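Local coordinates for bifunctional purine biosynthetic protein ADE5,7 (Cryptococcus neoformans var. grubii serotype A, PDB 7LVO), which catalyses the second and fifth steps of de novo purine biosynthesis, its N-terminal GAR synthetase part, crystallised here, joining glycine to phosphoribosylamine at the cost of ATP, at residues E240-A245 with M315-F320; A257-K262 with A280-A285; Y250-M255 with V297-I302. All blocks are in the same frame, centred on the assembly; numbering follows the deposited sequence.

Contact 1: residues E240-A245 with M315-F320; sequences EISVLA and MLFTGF
Phe-317 lies obliquely against Leu-244, its partner in a non-hydrogen-bonded antiparallel pair, with Phe-317 CD2 only 3.3 Å from Leu-244 CD1. Extension of Phe-317 CG opposite the backbone nitrogen (chi1 178°) carries the ring along the strand to Ser-242, where CZ comes within 3.4 Å of Ser-242 CB. The hydroxyl of Ser-242 is engaged by Glu-340. Met-315 folds back at chi2 and chi3, bringing SD to 3.6 Å from Leu-244 CB and its methyl beside the carbonyl of Ala-245; ring and thioether meet different parts of Leu-244, the ring CG and CD1, the sulfur CB.

The other side of the sheet carries Ile-241, Val-243, Ala-245, Leu-316, Thr-318 and Phe-320. Phe-320 swings CG beside its own nitrogen (chi1 -67°), so that the ring reaches diagonally past its pairing partner to Val-243; CE1 rests 3.5 Å from Val-243 CG2. Its CB meets Ile-241 CG1 at 3.7 Å. One water gives protons to Val-243 O and Leu-316 O and lies 2.7 Å from Thr-318 OG1. Six backbone bonds join the strands, the Thr-318 N to Val-243 O bond being nearly straight at 176°. At the end, Glu-240 OE1 forms a salt bridge with Lys-262, and a second water lies between it and Phe-320 O.

These are the two inner strands of a four-stranded antiparallel sheet of the ATP-grasp domain. Both faces are largely apolar and differ in what covers them: helix 287-307 on the Phe-320 side, residues of the predicted metal site near the Ser-242 and Phe-317 side. Phe-317 lies near Asn-333, a predicted magnesium ligand, and Glu-240 to Ser-242 fall in the predicted ATP-binding range, so backbone bonds and packing probably fix this face next to that site.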
ATOM      1  N   GLU A 240       2.004 -12.380  -9.415  1.00 25.23           N
ATOM      2  CA  GLU A 240       2.076 -11.764  -8.104  1.00 28.38           C
ATOM      3  C   GLU A 240       0.675 -11.578  -7.537  1.00 27.02           C
ATOM      4  O   GLU A 240      -0.296 -11.377  -8.277  1.00 25.65           O
ATOM      5  CB  GLU A 240       2.796 -10.414  -8.170  1.00 31.86           C
ATOM      6  CG  GLU A 240       4.227 -10.496  -8.673  1.00 34.19           C
ATOM      7  CD  GLU A 240       4.931  -9.149  -8.659  1.00 35.78           C
ATOM      8  OE1 GLU A 240       4.542  -8.275  -7.854  1.00 42.03           O
ATOM      9  OE2 GLU A 240       5.875  -8.965  -9.451  1.00 46.83           O
ATOM     10  N   ILE A 241       0.580 -11.660  -6.212  1.00 28.77           N
ATOM     11  CA  ILE A 241      -0.665 -11.400  -5.502  1.00 32.76           C
ATOM     12  C   ILE A 241      -0.353 -10.543  -4.281  1.00 29.82           C
ATOM     13  O   ILE A 241       0.759 -10.570  -3.745  1.00 28.70           O
ATOM     14  CB  ILE A 241      -1.391 -12.696  -5.083  1.00 29.47           C
ATOM     15  CG1 ILE A 241      -0.533 -13.514  -4.118  1.00 33.03           C
ATOM     16  CG2 ILE A 241      -1.754 -13.522  -6.311  1.00 31.55           C
ATOM     17  CD1 ILE A 241      -1.254 -14.711  -3.521  1.00 33.59           C
ATOM     18  N   SER A 242      -1.342  -9.767  -3.852  1.00 27.20           N
ATOM     19  CA  SER A 242      -1.241  -8.940  -2.658  1.00 26.83           C
ATOM     20  C   SER A 242      -2.141  -9.525  -1.576  1.00 29.55           C
ATOM     21  O   SER A 242      -3.322  -9.796  -1.825  1.00 27.41           O
ATOM     22  CB  SER A 242      -1.643  -7.495  -2.958  1.00 28.82           C
ATOM     23  OG  SER A 242      -0.778  -6.905  -3.920  1.00 34.24           O
ATOM     24  N   VAL A 243      -1.585  -9.712  -0.380  1.00 26.41           N
ATOM     25  CA  VAL A 243      -2.330 -10.210   0.772  1.00 22.22           C
ATOM     26  C   VAL A 243      -2.241  -9.154   1.867  1.00 20.11           C
ATOM     27  O   VAL A 243      -1.186  -8.984   2.484  1.00 24.09           O
ATOM     28  CB  VAL A 243      -1.793 -11.560   1.265  1.00 27.17           C
ATOM     29  CG1 VAL A 243      -2.592 -12.037   2.467  1.00 29.90           C
ATOM     30  CG2 VAL A 243      -1.829 -12.593   0.144  1.00 34.75           C
ATOM     31  N   LEU A 244      -3.336  -8.442   2.095  1.00 24.07           N
ATOM     32  CA  LEU A 244      -3.439  -7.459   3.161  1.00 26.38           C
ATOM     33  C   LEU A 244      -4.104  -8.091   4.377  1.00 24.47           C
ATOM     34  O   LEU A 244      -5.112  -8.793   4.249  1.00 20.12           O
ATOM     35  CB  LEU A 244      -4.242  -6.239   2.704  1.00 20.21           C
ATOM     36  CG  LEU A 244      -3.557  -5.337   1.680  1.00 26.39           C
ATOM     37  CD1 LEU A 244      -3.502  -6.002   0.313  1.00 27.98           C
ATOM     38  CD2 LEU A 244      -4.281  -3.993   1.613  1.00 34.35           C
ATOM     39  N   ALA A 245      -3.546  -7.823   5.557  1.00 22.80           N
ATOM     40  CA  ALA A 245      -4.027  -8.431   6.792  1.00 20.33           C
ATOM     41  C   ALA A 245      -3.913  -7.441   7.941  1.00 24.27           C
ATOM     42  O   ALA A 245      -2.874  -6.799   8.110  1.00 25.00           O
ATOM     43  CB  ALA A 245      -3.233  -9.705   7.116  1.00 23.44           C
ATOM     44  N   MET A 315      -1.447  -2.514   9.399  1.00 20.05           N
ATOM     45  CA  MET A 315      -1.808  -3.212   8.170  1.00 22.80           C
ATOM     46  C   MET A 315      -0.541  -3.823   7.583  1.00 23.46           C
ATOM     47  O   MET A 315       0.337  -3.103   7.095  1.00 24.36           O
ATOM     48  CB  MET A 315      -2.479  -2.259   7.177  1.00 21.84           C
ATOM     49  CG  MET A 315      -2.533  -2.777   5.746  1.00 31.17           C
ATOM     50  SD  MET A 315      -3.064  -4.499   5.618  1.00 24.24           S
ATOM     51  CE  MET A 315      -4.662  -4.430   6.423  1.00 24.99           C
ATOM     52  N   LEU A 316      -0.454  -5.154   7.624  1.00 19.27           N
ATOM     53  CA  LEU A 316       0.652  -5.881   7.016  1.00 21.20           C
ATOM     54  C   LEU A 316       0.287  -6.215   5.572  1.00 22.39           C
ATOM     55  O   LEU A 316      -0.594  -7.044   5.321  1.00 23.17           O
ATOM     56  CB  LEU A 316       0.971  -7.143   7.811  1.00 23.27           C
ATOM     57  CG  LEU A 316       2.121  -7.982   7.259  1.00 23.08           C
ATOM     58  CD1 LEU A 316       3.436  -7.242   7.427  1.00 25.69           C
ATOM     59  CD2 LEU A 316       2.169  -9.350   7.924  1.00 23.92           C
ATOM     60  N   PHE A 317       0.956  -5.563   4.625  1.00 25.37           N
ATOM     61  CA  PHE A 317       0.771  -5.813   3.196  1.00 22.48           C
ATOM     62  C   PHE A 317       1.952  -6.657   2.718  1.00 29.79           C
ATOM     63  O   PHE A 317       3.088  -6.166   2.633  1.00 28.95           O
ATOM     64  CB  PHE A 317       0.681  -4.500   2.418  1.00 30.98           C
ATOM     65  CG  PHE A 317       0.545  -4.674   0.928  1.00 31.63           C
ATOM     66  CD1 PHE A 317       1.619  -5.097   0.160  1.00 42.17           C
ATOM     67  CD2 PHE A 317      -0.651  -4.395   0.292  1.00 38.04           C
ATOM     68  CE1 PHE A 317       1.497  -5.253  -1.210  1.00 39.98           C
ATOM     69  CE2 PHE A 317      -0.776  -4.546  -1.083  1.00 36.79           C
ATOM     70  CZ  PHE A 317       0.305  -4.974  -1.828  1.00 32.11           C
ATOM     71  N   THR A 318       1.687  -7.917   2.396  1.00 24.10           N
ATOM     72  CA  THR A 318       2.711  -8.848   1.942  1.00 22.92           C
ATOM     73  C   THR A 318       2.534  -9.080   0.448  1.00 25.88           C
ATOM     74  O   THR A 318       1.470  -9.526   0.007  1.00 23.74           O
ATOM     75  CB  THR A 318       2.631 -10.173   2.704  1.00 28.97           C
ATOM     76  OG1 THR A 318       2.643  -9.912   4.108  1.00 21.74           O
ATOM     77  CG2 THR A 318       3.803 -11.069   2.342  1.00 28.19           C
ATOM     78  N   GLY A 319       3.561  -8.742  -0.327  1.00 23.07           N
ATOM     79  CA  GLY A 319       3.543  -8.995  -1.750  1.00 24.57           C
ATOM     80  C   GLY A 319       4.166 -10.329  -2.087  1.00 25.29           C
ATOM     81  O   GLY A 319       5.362 -10.532  -1.852  1.00 27.27           O
ATOM     82  N   PHE A 320       3.365 -11.240  -2.632  1.00 32.73           N
ATOM     83  CA  PHE A 320       3.809 -12.581  -2.966  1.00 28.40           C
ATOM     84  C   PHE A 320       4.056 -12.720  -4.467  1.00 32.78           C
ATOM     85  O   PHE A 320       3.498 -11.997  -5.289  1.00 28.43           O
ATOM     86  CB  PHE A 320       2.767 -13.630  -2.546  1.00 25.20           C
ATOM     87  CG  PHE A 320       2.588 -13.762  -1.073  1.00 29.12           C
ATOM     88  CD1 PHE A 320       1.701 -12.946  -0.392  1.00 27.39           C
ATOM     89  CD2 PHE A 320       3.299 -14.712  -0.360  1.00 28.94           C
ATOM     90  CE1 PHE A 320       1.534 -13.073   0.968  1.00 23.30           C
ATOM     91  CE2 PHE A 320       3.129 -14.841   1.000  1.00 26.88           C
ATOM     92  CZ  PHE A 320       2.246 -14.017   1.663  1.00 21.15           C
TER
HETATM   93  O   HOH W   1       3.517  -9.014  -5.100  1.00 35.71           O
HETATM   94  O   HOH W   2       0.068  -9.684   4.970  1.00 22.67           O

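Contact 2: residues A257-K262 with A280-A285; sequences AAQDHK and APAPIA
Ala-257 meets the 280-285 loop through its carbonyl oxygen, which takes the N-H of Ala-282 in the one hydrogen bond between the segments, 2.8 Å from Ala-282 N to Ala-257 O. The bond is fairly straight at the hydrogen (156°), but the donor stands well above the carbonyl plane instead of on a lone pair. The same oxygen receives a CA-H...O contact from Pro-281, whose CA is 3.3 Å from Ala-257 O, and it also touches the methyl of Ala-280. A cis peptide bond precedes Pro-281, and the alanines before and after this proline both direct their methyls at the 257-259 backbone.

This is where the chain leaves strand 277-280 for helix 287-307. Strand 259-263, the edge of an antiparallel sheet, pairs with 277-280, and the loop breaks from that pairing into a type I turn from Ala-282 to Ala-285, closed by a bond from Ala-285 N to Ala-282 O.

Apolar contacts follow the turn. Ala-285 CB presses on Ala-257 CB at 3.5 Å, tighter than usual for two methyls, and Met-290 of the following helix touches both residues. Ala-258 CB and Ala-280 CB lie 3.9 Å apart.

The side chain of Gln-259 adds a mixed contact: CG packs on Ala-282 CB at 3.6 Å, and a chi3 of -83° turns the amide broadside to the turn, so that Ile-284 CG2 sits over the amide face, 3.7 Å from Gln-259 CD. The methyl lies over the face, while OE1 bonds to the hydroxyl of Tyr-279 and NE2 to the backbone oxygen of Glu-240.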
ATOM      1  N   ALA A 257      -7.374 -11.944  -0.981  1.00 24.72           N
ATOM      2  CA  ALA A 257      -6.169 -11.704  -1.760  1.00 24.20           C
ATOM      3  C   ALA A 257      -6.493 -10.865  -2.989  1.00 23.95           C
ATOM      4  O   ALA A 257      -7.563 -10.980  -3.587  1.00 22.73           O
ATOM      5  CB  ALA A 257      -5.530 -13.028  -2.183  1.00 32.27           C
ATOM      6  N   ALA A 258      -5.551 -10.009  -3.364  1.00 20.25           N
ATOM      7  CA  ALA A 258      -5.726  -9.104  -4.487  1.00 24.99           C
ATOM      8  C   ALA A 258      -4.566  -9.251  -5.460  1.00 23.92           C
ATOM      9  O   ALA A 258      -3.512  -9.793  -5.127  1.00 29.30           O
ATOM     10  CB  ALA A 258      -5.830  -7.647  -4.012  1.00 27.36           C
ATOM     11  N   GLN A 259      -4.785  -8.769  -6.686  1.00 26.32           N
ATOM     12  CA  GLN A 259      -3.746  -8.682  -7.698  1.00 20.11           C
ATOM     13  C   GLN A 259      -3.732  -7.265  -8.260  1.00 21.90           C
ATOM     14  O   GLN A 259      -4.791  -6.681  -8.509  1.00 26.91           O
ATOM     15  CB  GLN A 259      -3.961  -9.687  -8.829  1.00 24.90           C
ATOM     16  CG  GLN A 259      -3.550 -11.106  -8.475  1.00 33.79           C
ATOM     17  CD  GLN A 259      -3.550 -12.028  -9.682  1.00 37.82           C
ATOM     18  OE1 GLN A 259      -4.590 -12.563 -10.071  1.00 39.89           O
ATOM     19  NE2 GLN A 259      -2.382 -12.210 -10.288  1.00 32.14           N
ATOM     20  N   ASP A 260      -2.534  -6.726  -8.464  1.00 24.98           N
ATOM     21  CA  ASP A 260      -2.339  -5.374  -8.959  1.00 31.26           C
ATOM     22  C   ASP A 260      -1.647  -5.407 -10.314  1.00 33.82           C
ATOM     23  O   ASP A 260      -0.948  -6.365 -10.656  1.00 40.72           O
ATOM     24  CB  ASP A 260      -1.516  -4.548  -7.957  1.00 29.76           C
ATOM     25  CG  ASP A 260      -1.260  -3.133  -8.432  1.00 41.92           C
ATOM     26  OD1 ASP A 260      -2.212  -2.478  -8.912  1.00 43.29           O
ATOM     27  OD2 ASP A 260      -0.106  -2.670  -8.319  1.00 44.87           O
ATOM     28  N   HIS A 261      -1.864  -4.348 -11.092  1.00 32.13           N
ATOM     29  CA  HIS A 261      -1.248  -4.181 -12.409  1.00 34.88           C
ATOM     30  C   HIS A 261      -0.184  -3.090 -12.295  1.00 31.40           C
ATOM     31  O   HIS A 261      -0.497  -1.898 -12.353  1.00 29.20           O
ATOM     32  CB  HIS A 261      -2.293  -3.824 -13.461  1.00 26.44           C
ATOM     33  CG  HIS A 261      -3.254  -4.925 -13.759  1.00 30.00           C
ATOM     34  ND1 HIS A 261      -3.080  -5.801 -14.808  1.00 37.50           N
ATOM     35  CD2 HIS A 261      -4.401  -5.297 -13.145  1.00 32.78           C
ATOM     36  CE1 HIS A 261      -4.081  -6.662 -14.829  1.00 39.64           C
ATOM     37  NE2 HIS A 261      -4.894  -6.380 -13.830  1.00 32.73           N
ATOM     38  N   LYS A 262       1.074  -3.507 -12.147  1.00 30.17           N
ATOM     39  CA  LYS A 262       2.148  -2.548 -11.923  1.00 34.06           C
ATOM     40  C   LYS A 262       2.498  -1.790 -13.198  1.00 36.30           C
ATOM     41  O   LYS A 262       2.836  -0.604 -13.146  1.00 40.52           O
ATOM     42  CB  LYS A 262       3.385  -3.266 -11.379  1.00 44.86           C
ATOM     43  CG  LYS A 262       3.215  -3.858  -9.991  1.00 50.17           C
ATOM     44  CD  LYS A 262       4.474  -4.604  -9.551  1.00 61.71           C
ATOM     45  CE  LYS A 262       4.355  -5.104  -8.117  1.00 72.94           C
ATOM     46  NZ  LYS A 262       5.581  -5.830  -7.669  1.00 58.14           N
ATOM     47  N   ALA A 280     -10.065  -8.138  -6.500  1.00 28.55           N
ATOM     48  CA  ALA A 280     -10.076  -9.094  -5.399  1.00 28.37           C
ATOM     49  C   ALA A 280     -11.484  -9.635  -5.250  1.00 27.60           C
ATOM     50  O   ALA A 280     -12.447  -8.925  -5.557  1.00 25.03           O
ATOM     51  CB  ALA A 280      -9.615  -8.432  -4.086  1.00 24.51           C
ATOM     52  N   PRO A 281     -11.645 -10.891  -4.794  1.00 25.74           N
ATOM     53  CA  PRO A 281     -10.565 -11.848  -4.514  1.00 27.71           C
ATOM     54  C   PRO A 281      -9.897 -12.342  -5.796  1.00 21.63           C
ATOM     55  O   PRO A 281     -10.577 -12.618  -6.764  1.00 29.80           O
ATOM     56  CB  PRO A 281     -11.279 -13.007  -3.798  1.00 21.82           C
ATOM     57  CG  PRO A 281     -12.593 -12.458  -3.365  1.00 27.82           C
ATOM     58  CD  PRO A 281     -12.958 -11.406  -4.372  1.00 31.90           C
ATOM     59  N   ALA A 282      -8.580 -12.430  -5.787  1.00 24.22           N
ATOM     60  CA  ALA A 282      -7.841 -12.929  -6.939  1.00 27.75           C
ATOM     61  C   ALA A 282      -8.088 -14.423  -7.084  1.00 28.94           C
ATOM     62  O   ALA A 282      -7.662 -15.191  -6.211  1.00 26.95           O
ATOM     63  CB  ALA A 282      -6.348 -12.645  -6.766  1.00 35.59           C
ATOM     64  N   PRO A 283      -8.750 -14.883  -8.149  1.00 27.70           N
ATOM     65  CA  PRO A 283      -9.020 -16.327  -8.269  1.00 25.18           C
ATOM     66  C   PRO A 283      -7.777 -17.193  -8.177  1.00 27.72           C
ATOM     67  O   PRO A 283      -7.858 -18.343  -7.721  1.00 33.14           O
ATOM     68  CB  PRO A 283      -9.694 -16.444  -9.646  1.00 38.21           C
ATOM     69  CG  PRO A 283     -10.300 -15.099  -9.890  1.00 34.57           C
ATOM     70  CD  PRO A 283      -9.342 -14.110  -9.257  1.00 28.90           C
ATOM     71  N   ILE A 284      -6.619 -16.677  -8.590  1.00 28.91           N
ATOM     72  CA  ILE A 284      -5.401 -17.475  -8.547  1.00 27.09           C
ATOM     73  C   ILE A 284      -4.998 -17.818  -7.119  1.00 37.48           C
ATOM     74  O   ILE A 284      -4.283 -18.802  -6.899  1.00 25.92           O
ATOM     75  CB  ILE A 284      -4.260 -16.742  -9.272  1.00 37.78           C
ATOM     76  CG1 ILE A 284      -3.085 -17.691  -9.507  1.00 39.22           C
ATOM     77  CG2 ILE A 284      -3.814 -15.526  -8.473  1.00 39.69           C
ATOM     78  CD1 ILE A 284      -2.010 -17.111 -10.394  1.00 41.37           C
ATOM     79  N   ALA A 285      -5.432 -17.025  -6.138  1.00 27.03           N
ATOM     80  CA  ALA A 285      -5.173 -17.320  -4.732  1.00 30.49           C
ATOM     81  C   ALA A 285      -6.237 -18.304  -4.259  1.00 26.41           C
ATOM     82  O   ALA A 285      -7.248 -17.939  -3.653  1.00 23.87           O
ATOM     83  CB  ALA A 285      -5.170 -16.043  -3.900  1.00 34.16           C
TER

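Contact 3: residues Y250-M255 with V297-I302; sequences YTIVPM and VLEPTI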
ATOM      1  N   TYR A 250      -0.734  -9.948  17.941  1.00 22.19           N
ATOM      2  CA  TYR A 250      -1.007 -11.363  18.160  1.00 27.07           C
ATOM      3  C   TYR A 250      -1.958 -11.907  17.105  1.00 20.61           C
ATOM      4  O   TYR A 250      -1.613 -12.854  16.389  1.00 20.59           O
ATOM      5  CB  TYR A 250      -1.598 -11.588  19.562  1.00 29.40           C
ATOM      6  CG  TYR A 250      -0.584 -11.828  20.657  1.00 19.14           C
ATOM      7  CD1 TYR A 250       0.007 -13.068  20.818  1.00 24.31           C
ATOM      8  CD2 TYR A 250      -0.237 -10.810  21.550  1.00 21.49           C
ATOM      9  CE1 TYR A 250       0.936 -13.299  21.829  1.00 20.14           C
ATOM     10  CE2 TYR A 250       0.681 -11.024  22.557  1.00 29.16           C
ATOM     11  CZ  TYR A 250       1.262 -12.272  22.699  1.00 29.17           C
ATOM     12  OH  TYR A 250       2.170 -12.489  23.697  1.00 27.38           O
ATOM     13  N   THR A 251      -3.145 -11.325  16.987  1.00 28.06           N
ATOM     14  CA  THR A 251      -4.124 -11.741  16.003  1.00 26.72           C
ATOM     15  C   THR A 251      -3.843 -11.072  14.663  1.00 28.94           C
ATOM     16  O   THR A 251      -3.472  -9.896  14.605  1.00 20.40           O
ATOM     17  CB  THR A 251      -5.531 -11.384  16.482  1.00 26.96           C
ATOM     18  OG1 THR A 251      -5.786 -12.027  17.739  1.00 24.09           O
ATOM     19  CG2 THR A 251      -6.577 -11.807  15.454  1.00 25.25           C
ATOM     20  N   ILE A 252      -4.005 -11.833  13.584  1.00 21.21           N
ATOM     21  CA  ILE A 252      -3.861 -11.310  12.227  1.00 27.53           C
ATOM     22  C   ILE A 252      -5.036 -11.813  11.400  1.00 31.16           C
ATOM     23  O   ILE A 252      -5.282 -13.025  11.338  1.00 27.20           O
ATOM     24  CB  ILE A 252      -2.520 -11.719  11.592  1.00 30.04           C
ATOM     25  CG1 ILE A 252      -2.429 -11.163  10.167  1.00 30.92           C
ATOM     26  CG2 ILE A 252      -2.346 -13.226  11.609  1.00 28.15           C
ATOM     27  CD1 ILE A 252      -1.025 -11.172   9.590  1.00 27.99           C
ATOM     28  N   VAL A 253      -5.765 -10.885  10.783  1.00 20.45           N
ATOM     29  CA  VAL A 253      -6.958 -11.207  10.004  1.00 25.63           C
ATOM     30  C   VAL A 253      -6.735 -10.795   8.552  1.00 24.13           C
ATOM     31  O   VAL A 253      -6.714  -9.596   8.247  1.00 23.10           O
ATOM     32  CB  VAL A 253      -8.203 -10.513  10.579  1.00 21.28           C
ATOM     33  CG1 VAL A 253      -9.431 -10.820   9.738  1.00 24.66           C
ATOM     34  CG2 VAL A 253      -8.431 -10.936  12.038  1.00 23.71           C
ATOM     35  N   PRO A 254      -6.565 -11.738   7.633  1.00 24.23           N
ATOM     36  CA  PRO A 254      -6.328 -11.352   6.235  1.00 27.38           C
ATOM     37  C   PRO A 254      -7.590 -10.860   5.552  1.00 25.80           C
ATOM     38  O   PRO A 254      -8.708 -11.251   5.891  1.00 24.94           O
ATOM     39  CB  PRO A 254      -5.818 -12.648   5.579  1.00 26.99           C
ATOM     40  CG  PRO A 254      -5.498 -13.590   6.709  1.00 28.66           C
ATOM     41  CD  PRO A 254      -6.407 -13.190   7.844  1.00 28.72           C
ATOM     42  N   MET A 255      -7.399  -9.982   4.578  1.00 30.22           N
ATOM     43  CA  MET A 255      -8.447  -9.622   3.636  1.00 26.63           C
ATOM     44  C   MET A 255      -8.349 -10.515   2.410  1.00 20.23           C
ATOM     45  O   MET A 255      -7.344 -11.201   2.202  1.00 23.95           O
ATOM     46  CB  MET A 255      -8.311  -8.158   3.236  1.00 28.75           C
ATOM     47  CG  MET A 255      -8.216  -7.182   4.401  1.00 30.91           C
ATOM     48  SD  MET A 255      -8.246  -5.465   3.829  1.00 26.21           S
ATOM     49  CE  MET A 255      -9.993  -5.206   3.618  1.00 19.27           C
ATOM     50  N   VAL A 297       3.783 -17.715   6.050  1.00 27.33           N
ATOM     51  CA  VAL A 297       4.343 -16.368   5.974  1.00 25.59           C
ATOM     52  C   VAL A 297       3.717 -15.455   7.022  1.00 26.22           C
ATOM     53  O   VAL A 297       4.408 -14.945   7.909  1.00 26.98           O
ATOM     54  CB  VAL A 297       4.150 -15.779   4.560  1.00 25.51           C
ATOM     55  CG1 VAL A 297       4.593 -14.328   4.512  1.00 22.46           C
ATOM     56  CG2 VAL A 297       4.904 -16.614   3.531  1.00 27.55           C
ATOM     57  N   LEU A 298       2.407 -15.229   6.920  1.00 29.16           N
ATOM     58  CA  LEU A 298       1.763 -14.214   7.754  1.00 27.37           C
ATOM     59  C   LEU A 298       1.919 -14.529   9.238  1.00 21.29           C
ATOM     60  O   LEU A 298       2.405 -13.704  10.015  1.00 21.95           O
ATOM     61  CB  LEU A 298       0.284 -14.102   7.377  1.00 24.55           C
ATOM     62  CG  LEU A 298      -0.040 -13.174   6.203  1.00 28.09           C
ATOM     63  CD1 LEU A 298       0.754 -13.547   4.969  1.00 28.07           C
ATOM     64  CD2 LEU A 298      -1.540 -13.202   5.914  1.00 36.30           C
ATOM     65  N   GLU A 299       1.501 -15.720   9.656  1.00 25.44           N
ATOM     66  CA  GLU A 299       1.590 -16.054  11.078  1.00 24.69           C
ATOM     67  C   GLU A 299       3.036 -16.179  11.533  1.00 26.35           C
ATOM     68  O   GLU A 299       3.378 -15.639  12.602  1.00 21.86           O
ATOM     69  CB  GLU A 299       0.784 -17.328  11.362  1.00 32.36           C
ATOM     70  CG  GLU A 299      -0.722 -17.105  11.287  1.00 31.54           C
ATOM     71  CD  GLU A 299      -1.529 -18.383  11.409  1.00 39.84           C
ATOM     72  OE1 GLU A 299      -0.929 -19.477  11.366  1.00 41.64           O
ATOM     73  OE2 GLU A 299      -2.765 -18.287  11.538  1.00 36.51           O
ATOM     74  N   PRO A 300       3.925 -16.861  10.808  1.00 25.73           N
ATOM     75  CA  PRO A 300       5.347 -16.816  11.195  1.00 31.59           C
ATOM     76  C   PRO A 300       5.916 -15.410  11.221  1.00 27.94           C
ATOM     77  O   PRO A 300       6.824 -15.128  12.016  1.00 30.14           O
ATOM     78  CB  PRO A 300       6.031 -17.683  10.128  1.00 25.06           C
ATOM     79  CG  PRO A 300       4.964 -18.620   9.672  1.00 33.09           C
ATOM     80  CD  PRO A 300       3.668 -17.838   9.734  1.00 30.89           C
ATOM     81  N   THR A 301       5.413 -14.512  10.370  1.00 23.54           N
ATOM     82  CA  THR A 301       5.888 -13.134  10.399  1.00 22.32           C
ATOM     83  C   THR A 301       5.454 -12.434  11.684  1.00 22.58           C
ATOM     84  O   THR A 301       6.274 -11.809  12.366  1.00 23.81           O
ATOM     85  CB  THR A 301       5.378 -12.371   9.174  1.00 30.52           C
ATOM     86  OG1 THR A 301       5.967 -12.910   7.980  1.00 28.83           O
ATOM     87  CG2 THR A 301       5.726 -10.897   9.277  1.00 26.32           C
ATOM     88  N   ILE A 302       4.167 -12.529  12.027  1.00 18.92           N
ATOM     89  CA  ILE A 302       3.665 -11.861  13.225  1.00 22.85           C
ATOM     90  C   ILE A 302       4.318 -12.441  14.469  1.00 27.34           C
ATOM     91  O   ILE A 302       4.724 -11.702  15.375  1.00 24.25           O
ATOM     92  CB  ILE A 302       2.130 -11.959  13.291  1.00 26.14           C
ATOM     93  CG1 ILE A 302       1.500 -11.233  12.107  1.00 27.10           C
ATOM     94  CG2 ILE A 302       1.612 -11.397  14.612  1.00 22.92           C
ATOM     95  CD1 ILE A 302       1.878  -9.770  11.992  1.00 31.66           C
TER
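A helix laid over the edge of an antiparallel sheet is the motif here: Ile-252 and Pro-254 of edge strand 252-254 meet Leu-298 and Ile-302 of helix 287-307. The strand and helix segments run nearly antiparallel, at 155°, with axes 9.8 Å apart, a spacing bridged by side chains. Ile-252 does most of the bridging. With CG1 set opposite the backbone nitrogen (chi1 179°) and chi2 also extended, it sends CD1 between two residues one helical turn apart, 3.6 Å from Ile-302 CG1 and 3.9 Å from Leu-298 CB. Leu-298 is crossed at about a right angle, Ile-302 more obliquely. Ile-302 holds CG1 beside its own backbone nitrogen (chi1 -63°), which puts that carbon against Ile-252 CD1, and a bend at chi2 leaves Ile-302 CD1 4.0 Å from the same methyl.

In the ATP-grasp domain this helix covers the sheet formed by strands 252-254, 240-248, 315-323 and 326-333. Leu-298 also reaches Val-243 and Phe-320 on the inner strands, whereas Ile-252 packs beside Ala-245 and Leu-316.

The flanks are looser. Pro-254 CG stands 4.1 Å from Leu-298 CD2, and the aliphatic part of Glu-299 approaches Ile-252, with CG 4.2 Å from Ile-252 CG2. Toward the start of the segment, the carbonyl of Tyr-250 lies near the branch methyl of Ile-302. The helix kinks at Pro-300, which has no N-H to offer the preceding turn, and Thr-301, the next residue, grips Val-297 O twice, through its backbone N and its OG1.

Contact 1 is the buried centre, contact 2 a buried loop junction beside it, and contact 3 a partly exposed margin; along the chain the last two are nested within the loop that contact 1 closes. Contacts 1 and 3 serve the same sheet: the first through paired backbones, the third through hydrocarbon packing of the covering helix, with Ala-245 CB touching Ile-252 CG1 at 3.5 Å. Contact 2 belongs to a different sheet but is tied to contact 1 by the Glu-240 to Lys-262 salt bridge and by Ile-241 CG2 meeting Ile-284 CG2. The bonding follows the elements joined: six backbone bonds between paired strands, one between a strand end and a loop, none between strand and helix.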